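Local coordinates for bitiscetin (Bitis arietans, PDB 1JWI), which binds von Willebrand factor and induces its interaction, through the A1 domain, with platelet GPIbalpha, so that platelets aggregate, at residues Phe62-Ser74 with Asp114-Lys126. Sequence-based numbering, arbitrary orientation.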
ATOM      1  N   PHE A  62      15.654 -11.164  14.945  1.00 31.39           N
ATOM      2  CA  PHE A  62      14.580 -10.488  14.222  1.00 32.35           C
ATOM      3  C   PHE A  62      14.915 -10.402  12.726  1.00 31.69           C
ATOM      4  O   PHE A  62      15.489  -9.413  12.274  1.00 31.34           O
ATOM      5  CB  PHE A  62      14.373  -9.062  14.765  1.00 33.84           C
ATOM      6  CG  PHE A  62      14.039  -8.995  16.241  1.00 33.69           C
ATOM      7  CD1 PHE A  62      14.982  -9.356  17.204  1.00 32.99           C
ATOM      8  CD2 PHE A  62      12.793  -8.533  16.665  1.00 33.32           C
ATOM      9  CE1 PHE A  62      14.691  -9.259  18.568  1.00 32.41           C
ATOM     10  CE2 PHE A  62      12.491  -8.431  18.029  1.00 34.47           C
ATOM     11  CZ  PHE A  62      13.446  -8.796  18.983  1.00 33.38           C
ATOM     12  N   VAL A  63      14.558 -11.431  11.963  1.00 30.23           N
ATOM     13  CA  VAL A  63      14.835 -11.432  10.529  1.00 29.54           C
ATOM     14  C   VAL A  63      13.579 -11.516   9.667  1.00 28.30           C
ATOM     15  O   VAL A  63      13.614 -11.214   8.481  1.00 28.09           O
ATOM     16  CB  VAL A  63      15.746 -12.604  10.142  1.00 29.80           C
ATOM     17  CG1 VAL A  63      17.086 -12.462  10.832  1.00 31.27           C
ATOM     18  CG2 VAL A  63      15.086 -13.919  10.521  1.00 31.21           C
ATOM     19  N   TYR A  64      12.470 -11.933  10.261  1.00 27.45           N
ATOM     20  CA  TYR A  64      11.225 -12.055   9.513  1.00 26.91           C
ATOM     21  C   TYR A  64      10.117 -11.232  10.138  1.00 24.33           C
ATOM     22  O   TYR A  64      10.146 -10.948  11.333  1.00 23.35           O
ATOM     23  CB  TYR A  64      10.734 -13.505   9.495  1.00 30.91           C
ATOM     24  CG  TYR A  64      11.617 -14.510   8.800  1.00 35.03           C
ATOM     25  CD1 TYR A  64      11.794 -14.482   7.419  1.00 37.43           C
ATOM     26  CD2 TYR A  64      12.230 -15.535   9.523  1.00 36.82           C
ATOM     27  CE1 TYR A  64      12.561 -15.454   6.772  1.00 40.32           C
ATOM     28  CE2 TYR A  64      12.997 -16.506   8.888  1.00 39.28           C
ATOM     29  CZ  TYR A  64      13.156 -16.461   7.514  1.00 40.98           C
ATOM     30  OH  TYR A  64      13.910 -17.426   6.882  1.00 44.64           O
ATOM     31  N   ASP A  65       9.145 -10.847   9.317  1.00 22.10           N
ATOM     32  CA  ASP A  65       7.980 -10.147   9.823  1.00 20.50           C
ATOM     33  C   ASP A  65       7.088 -11.327  10.226  1.00 19.73           C
ATOM     34  O   ASP A  65       7.387 -12.476   9.887  1.00 19.35           O
ATOM     35  CB  ASP A  65       7.294  -9.328   8.724  1.00 21.65           C
ATOM     36  CG  ASP A  65       8.183  -8.212   8.177  1.00 23.46           C
ATOM     37  OD1 ASP A  65       8.761  -8.391   7.086  1.00 25.22           O
ATOM     38  OD2 ASP A  65       8.308  -7.168   8.836  1.00 22.64           O
ATOM     39  N   ALA A  66       6.006 -11.065  10.945  1.00 18.51           N
ATOM     40  CA  ALA A  66       5.110 -12.145  11.345  1.00 16.23           C
ATOM     41  C   ALA A  66       3.667 -11.804  10.985  1.00 15.12           C
ATOM     42  O   ALA A  66       3.163 -10.744  11.352  1.00 14.12           O
ATOM     43  CB  ALA A  66       5.238 -12.403  12.841  1.00 17.05           C
ATOM     44  N   TRP A  67       3.014 -12.696  10.246  1.00 14.10           N
ATOM     45  CA  TRP A  67       1.626 -12.505   9.827  1.00 14.29           C
ATOM     46  C   TRP A  67       0.614 -12.398  10.960  1.00 14.73           C
ATOM     47  O   TRP A  67       0.678 -13.154  11.937  1.00 14.53           O
ATOM     48  CB  TRP A  67       1.156 -13.679   8.948  1.00 13.99           C
ATOM     49  CG  TRP A  67       1.784 -13.785   7.595  1.00 15.29           C
ATOM     50  CD1 TRP A  67       2.320 -14.908   7.028  1.00 16.10           C
ATOM     51  CD2 TRP A  67       1.878 -12.753   6.607  1.00 16.90           C
ATOM     52  NE1 TRP A  67       2.738 -14.638   5.747  1.00 17.59           N
ATOM     53  CE2 TRP A  67       2.478 -13.324   5.463  1.00 17.80           C
ATOM     54  CE3 TRP A  67       1.509 -11.403   6.576  1.00 18.68           C
ATOM     55  CZ2 TRP A  67       2.720 -12.589   4.297  1.00 18.21           C
ATOM     56  CZ3 TRP A  67       1.751 -10.670   5.414  1.00 19.14           C
ATOM     57  CH2 TRP A  67       2.349 -11.266   4.293  1.00 17.61           C
ATOM     58  N   ILE A  68      -0.315 -11.455  10.820  1.00 14.08           N
ATOM     59  CA  ILE A  68      -1.426 -11.310  11.756  1.00 14.03           C
ATOM     60  C   ILE A  68      -2.663 -11.348  10.847  1.00 13.93           C
ATOM     61  O   ILE A  68      -2.525 -11.281   9.620  1.00 14.64           O
ATOM     62  CB  ILE A  68      -1.399  -9.996  12.594  1.00 13.29           C
ATOM     63  CG1 ILE A  68      -1.253  -8.769  11.701  1.00 13.07           C
ATOM     64  CG2 ILE A  68      -0.290 -10.080  13.639  1.00 13.20           C
ATOM     65  CD1 ILE A  68      -1.358  -7.464  12.500  1.00 13.91           C
ATOM     66  N   GLY A  69      -3.852 -11.448  11.426  1.00 14.55           N
ATOM     67  CA  GLY A  69      -5.056 -11.580  10.615  1.00 15.56           C
ATOM     68  C   GLY A  69      -5.688 -10.412   9.883  1.00 15.19           C
ATOM     69  O   GLY A  69      -6.853 -10.499   9.514  1.00 16.59           O
ATOM     70  N   LEU A  70      -4.945  -9.342   9.641  1.00 15.64           N
ATOM     71  CA  LEU A  70      -5.506  -8.179   8.965  1.00 16.09           C
ATOM     72  C   LEU A  70      -5.215  -8.158   7.463  1.00 16.57           C
ATOM     73  O   LEU A  70      -4.090  -8.440   7.046  1.00 16.13           O
ATOM     74  CB  LEU A  70      -4.954  -6.915   9.615  1.00 16.53           C
ATOM     75  CG  LEU A  70      -5.603  -5.599   9.210  1.00 17.81           C
ATOM     76  CD1 LEU A  70      -7.058  -5.579   9.667  1.00 17.87           C
ATOM     77  CD2 LEU A  70      -4.825  -4.449   9.845  1.00 17.24           C
ATOM     78  N   ARG A  71      -6.228  -7.824   6.659  1.00 16.87           N
ATOM     79  CA  ARG A  71      -6.075  -7.755   5.205  1.00 18.78           C
ATOM     80  C   ARG A  71      -6.900  -6.632   4.561  1.00 19.72           C
ATOM     81  O   ARG A  71      -8.005  -6.315   5.016  1.00 19.53           O
ATOM     82  CB  ARG A  71      -6.469  -9.084   4.547  1.00 19.97           C
ATOM     83  CG  ARG A  71      -6.229  -9.102   3.031  1.00 24.41           C
ATOM     84  CD  ARG A  71      -6.406 -10.487   2.399  1.00 27.86           C
ATOM     85  NE  ARG A  71      -7.795 -10.936   2.380  1.00 33.33           N
ATOM     86  CZ  ARG A  71      -8.211 -12.069   1.814  1.00 35.92           C
ATOM     87  NH1 ARG A  71      -7.345 -12.874   1.214  1.00 36.86           N
ATOM     88  NH2 ARG A  71      -9.496 -12.397   1.845  1.00 37.38           N
ATOM     89  N   ASP A  72      -6.345  -6.034   3.511  1.00 20.28           N
ATOM     90  CA  ASP A  72      -7.030  -4.982   2.765  1.00 22.40           C
ATOM     91  C   ASP A  72      -7.930  -5.729   1.781  1.00 22.85           C
ATOM     92  O   ASP A  72      -7.445  -6.340   0.835  1.00 21.68           O
ATOM     93  CB  ASP A  72      -6.014  -4.114   2.008  1.00 24.41           C
ATOM     94  CG  ASP A  72      -6.679  -3.120   1.050  1.00 25.74           C
ATOM     95  OD1 ASP A  72      -5.948  -2.427   0.313  1.00 26.27           O
ATOM     96  OD2 ASP A  72      -7.924  -3.032   1.031  1.00 24.84           O
ATOM     97  N   GLU A  73      -9.236  -5.680   2.010  1.00 24.39           N
ATOM     98  CA  GLU A  73     -10.187  -6.393   1.164  1.00 26.82           C
ATOM     99  C   GLU A  73     -10.626  -5.716  -0.136  1.00 26.42           C
ATOM    100  O   GLU A  73     -11.490  -6.245  -0.839  1.00 26.94           O
ATOM    101  CB  GLU A  73     -11.432  -6.745   1.983  1.00 31.01           C
ATOM    102  CG  GLU A  73     -11.797  -8.214   1.946  1.00 37.62           C
ATOM    103  CD  GLU A  73     -10.723  -9.087   2.559  1.00 41.72           C
ATOM    104  OE1 GLU A  73     -10.397  -8.879   3.748  1.00 42.69           O
ATOM    105  OE2 GLU A  73     -10.207  -9.980   1.851  1.00 43.82           O
ATOM    106  N   SER A  74     -10.061  -4.562  -0.474  1.00 26.05           N
ATOM    107  CA  SER A  74     -10.464  -3.910  -1.719  1.00 25.64           C
ATOM    108  C   SER A  74     -10.138  -4.819  -2.905  1.00 25.36           C
ATOM    109  O   SER A  74      -9.177  -5.581  -2.862  1.00 24.01           O
ATOM    110  CB  SER A  74      -9.796  -2.531  -1.863  1.00 25.90           C
ATOM    111  OG  SER A  74      -8.409  -2.575  -1.595  1.00 26.43           O
ATOM    112  N   ASP A 114       2.302  -3.232   5.836  1.00 15.49           N
ATOM    113  CA  ASP A 114       1.673  -3.892   4.692  1.00 16.46           C
ATOM    114  C   ASP A 114       2.727  -4.668   3.915  1.00 17.83           C
ATOM    115  O   ASP A 114       3.793  -4.140   3.612  1.00 18.52           O
ATOM    116  CB  ASP A 114       1.002  -2.865   3.775  1.00 15.55           C
ATOM    117  CG  ASP A 114       1.964  -1.805   3.290  1.00 16.11           C
ATOM    118  OD1 ASP A 114       2.115  -1.660   2.055  1.00 17.17           O
ATOM    119  OD2 ASP A 114       2.569  -1.124   4.139  1.00 15.24           O
ATOM    120  N   LEU A 115       2.414  -5.916   3.581  1.00 17.68           N
ATOM    121  CA  LEU A 115       3.348  -6.792   2.877  1.00 17.66           C
ATOM    122  C   LEU A 115       2.695  -7.590   1.756  1.00 17.88           C
ATOM    123  O   LEU A 115       1.473  -7.703   1.692  1.00 17.01           O
ATOM    124  CB  LEU A 115       3.954  -7.786   3.874  1.00 16.11           C
ATOM    125  CG  LEU A 115       4.688  -7.215   5.089  1.00 15.26           C
ATOM    126  CD1 LEU A 115       4.806  -8.276   6.180  1.00 16.12           C
ATOM    127  CD2 LEU A 115       6.055  -6.728   4.643  1.00 15.00           C
ATOM    128  N   PRO A 116       3.512  -8.162   0.854  1.00 19.21           N
ATOM    129  CA  PRO A 116       2.972  -8.961  -0.251  1.00 19.61           C
ATOM    130  C   PRO A 116       2.358 -10.208   0.378  1.00 19.09           C
ATOM    131  O   PRO A 116       3.031 -10.920   1.116  1.00 18.23           O
ATOM    132  CB  PRO A 116       4.213  -9.299  -1.081  1.00 19.84           C
ATOM    133  CG  PRO A 116       5.155  -8.165  -0.775  1.00 19.83           C
ATOM    134  CD  PRO A 116       4.967  -7.989   0.710  1.00 19.45           C
ATOM    135  N   CYS A 117       1.089 -10.468   0.093  1.00 19.90           N
ATOM    136  CA  CYS A 117       0.406 -11.623   0.660  1.00 19.34           C
ATOM    137  C   CYS A 117       1.072 -12.952   0.307  1.00 21.30           C
ATOM    138  O   CYS A 117       0.901 -13.941   1.017  1.00 20.59           O
ATOM    139  CB  CYS A 117      -1.041 -11.660   0.186  1.00 17.51           C
ATOM    140  SG  CYS A 117      -2.107 -10.302   0.765  1.00 16.62           S
ATOM    141  N   GLY A 118       1.829 -12.974  -0.787  1.00 23.65           N
ATOM    142  CA  GLY A 118       2.489 -14.199  -1.208  1.00 26.18           C
ATOM    143  C   GLY A 118       3.850 -14.458  -0.582  1.00 27.70           C
ATOM    144  O   GLY A 118       4.497 -15.464  -0.884  1.00 28.25           O
ATOM    145  N   GLU A 119       4.285 -13.552   0.289  1.00 28.73           N
ATOM    146  CA  GLU A 119       5.570 -13.677   0.975  1.00 30.89           C
ATOM    147  C   GLU A 119       5.468 -14.740   2.072  1.00 30.38           C
ATOM    148  O   GLU A 119       4.434 -14.859   2.726  1.00 30.33           O
ATOM    149  CB  GLU A 119       5.938 -12.327   1.597  1.00 34.02           C
ATOM    150  CG  GLU A 119       7.361 -12.203   2.108  1.00 37.43           C
ATOM    151  CD  GLU A 119       7.625 -10.848   2.753  1.00 40.13           C
ATOM    152  OE1 GLU A 119       7.237 -10.653   3.925  1.00 40.23           O
ATOM    153  OE2 GLU A 119       8.215  -9.974   2.082  1.00 41.40           O
ATOM    154  N   LYS A 120       6.534 -15.507   2.280  1.00 29.28           N
ATOM    155  CA  LYS A 120       6.514 -16.542   3.314  1.00 28.67           C
ATOM    156  C   LYS A 120       7.102 -16.038   4.635  1.00 27.62           C
ATOM    157  O   LYS A 120       8.282 -15.698   4.716  1.00 28.00           O
ATOM    158  CB  LYS A 120       7.272 -17.787   2.841  1.00 29.39           C
ATOM    159  CG  LYS A 120       6.602 -18.499   1.672  1.00 30.77           C
ATOM    160  CD  LYS A 120       7.340 -19.766   1.273  1.00 31.11           C
ATOM    161  CE  LYS A 120       6.784 -20.328  -0.027  1.00 31.90           C
ATOM    162  NZ  LYS A 120       5.310 -20.559   0.035  1.00 31.74           N
ATOM    163  N   ASN A 121       6.265 -15.996   5.667  1.00 25.06           N
ATOM    164  CA  ASN A 121       6.689 -15.519   6.979  1.00 22.83           C
ATOM    165  C   ASN A 121       6.117 -16.374   8.089  1.00 21.85           C
ATOM    166  O   ASN A 121       5.158 -17.118   7.883  1.00 21.98           O
ATOM    167  CB  ASN A 121       6.184 -14.092   7.227  1.00 21.96           C
ATOM    168  CG  ASN A 121       6.807 -13.074   6.308  1.00 21.35           C
ATOM    169  OD1 ASN A 121       8.028 -12.961   6.229  1.00 23.41           O
ATOM    170  ND2 ASN A 121       5.966 -12.309   5.614  1.00 19.46           N
ATOM    171  N   PRO A 122       6.715 -16.294   9.286  1.00 20.82           N
ATOM    172  CA  PRO A 122       6.156 -17.092  10.375  1.00 20.22           C
ATOM    173  C   PRO A 122       4.830 -16.397  10.691  1.00 19.48           C
ATOM    174  O   PRO A 122       4.552 -15.310  10.162  1.00 17.66           O
ATOM    175  CB  PRO A 122       7.199 -16.943  11.488  1.00 20.69           C
ATOM    176  CG  PRO A 122       7.827 -15.623  11.208  1.00 20.11           C
ATOM    177  CD  PRO A 122       7.964 -15.637   9.702  1.00 20.42           C
ATOM    178  N   PHE A 123       4.010 -16.997  11.540  1.00 20.13           N
ATOM    179  CA  PHE A 123       2.722 -16.393  11.845  1.00 19.88           C
ATOM    180  C   PHE A 123       2.226 -16.702  13.243  1.00 19.56           C
ATOM    181  O   PHE A 123       2.795 -17.530  13.956  1.00 19.48           O
ATOM    182  CB  PHE A 123       1.675 -16.832  10.820  1.00 19.75           C
ATOM    183  CG  PHE A 123       1.556 -18.318  10.675  1.00 20.40           C
ATOM    184  CD1 PHE A 123       2.479 -19.034   9.922  1.00 18.74           C
ATOM    185  CD2 PHE A 123       0.519 -19.004  11.297  1.00 19.82           C
ATOM    186  CE1 PHE A 123       2.369 -20.417   9.787  1.00 19.52           C
ATOM    187  CE2 PHE A 123       0.400 -20.388  11.167  1.00 19.87           C
ATOM    188  CZ  PHE A 123       1.331 -21.096  10.409  1.00 19.79           C
ATOM    189  N   ILE A 124       1.152 -16.028  13.624  1.00 19.40           N
ATOM    190  CA  ILE A 124       0.590 -16.190  14.949  1.00 20.81           C
ATOM    191  C   ILE A 124      -0.896 -16.501  14.918  1.00 20.43           C
ATOM    192  O   ILE A 124      -1.689 -15.750  14.347  1.00 20.28           O
ATOM    193  CB  ILE A 124       0.812 -14.913  15.781  1.00 22.12           C
ATOM    194  CG1 ILE A 124       0.091 -15.034  17.124  1.00 22.73           C
ATOM    195  CG2 ILE A 124       0.307 -13.702  15.010  1.00 25.18           C
ATOM    196  CD1 ILE A 124       0.114 -13.771  17.939  1.00 25.32           C
ATOM    197  N   CYS A 125      -1.255 -17.620  15.543  1.00 20.52           N
ATOM    198  CA  CYS A 125      -2.641 -18.056  15.626  1.00 20.39           C
ATOM    199  C   CYS A 125      -3.251 -17.668  16.973  1.00 20.73           C
ATOM    200  O   CYS A 125      -2.546 -17.491  17.974  1.00 20.68           O
ATOM    201  CB  CYS A 125      -2.737 -19.572  15.451  1.00 18.35           C
ATOM    202  SG  CYS A 125      -2.179 -20.201  13.839  1.00 18.77           S
ATOM    203  N   LYS A 126      -4.568 -17.528  16.975  1.00 21.01           N
ATOM    204  CA  LYS A 126      -5.320 -17.176  18.168  1.00 22.40           C
ATOM    205  C   LYS A 126      -6.630 -17.964  18.138  1.00 24.73           C
ATOM    206  O   LYS A 126      -7.314 -18.009  17.110  1.00 25.00           O
ATOM    207  CB  LYS A 126      -5.598 -15.673  18.172  1.00 21.61           C
ATOM    208  CG  LYS A 126      -6.575 -15.193  19.226  1.00 19.44           C
ATOM    209  CD  LYS A 126      -6.780 -13.696  19.080  1.00 19.19           C
ATOM    210  CE  LYS A 126      -7.867 -13.176  20.003  1.00 20.47           C
ATOM    211  NZ  LYS A 126      -8.129 -11.726  19.757  1.00 23.01           N
TER
HETATM  212  O   HOH W   1       9.937 -11.394   6.480  1.00 49.14           O
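Trp67 and Phe123 bridge the two sheets of a C-type lectin-like fold, a worked example of how a single backbone bridge and one buried indole can tie sheets together. Trp67 N donates to Pro122 O at 3.0 Å, while the return bond from Ile124 N to Trp67 O is weak. The N-to-C directions of strands 66-68 and 121-126 differ by 38°; past the corner at Gly69, residues 70-72 pair with a strand of the partner chain.

Apolar and ring contacts centre on Trp67. With CG beside the backbone N (chi1 -69°), its indole extends toward residues 115-121. Asn121 CB lies over the five-membered ring, 4.0 Å from its centroid, and Asn121 ND2 sits over the same ring system near the rim, its amide plane turned 65° from the indole. Glu119 O and Pro116 O meet the edge in plane, and Leu115 CB packs obliquely on CH2. Trp67 NE1 hydrogen-bonds to Gly23 O. Beyond the bridge, the CG2 methyls of Ile68 and Ile124 lie alongside each other.

Polar contacts gather round Asp65 and Asn121. A water accepts from Asp65 N and probably donates to Asn121 OD1, while Asp65 OD2 turns to Val105 N. Rotation of the amide is limited at its other end, where Asn121 ND2 gives a nearly straight 2.7 Å bond, in the amide plane, to the anti lone pair of Glu119 OE1.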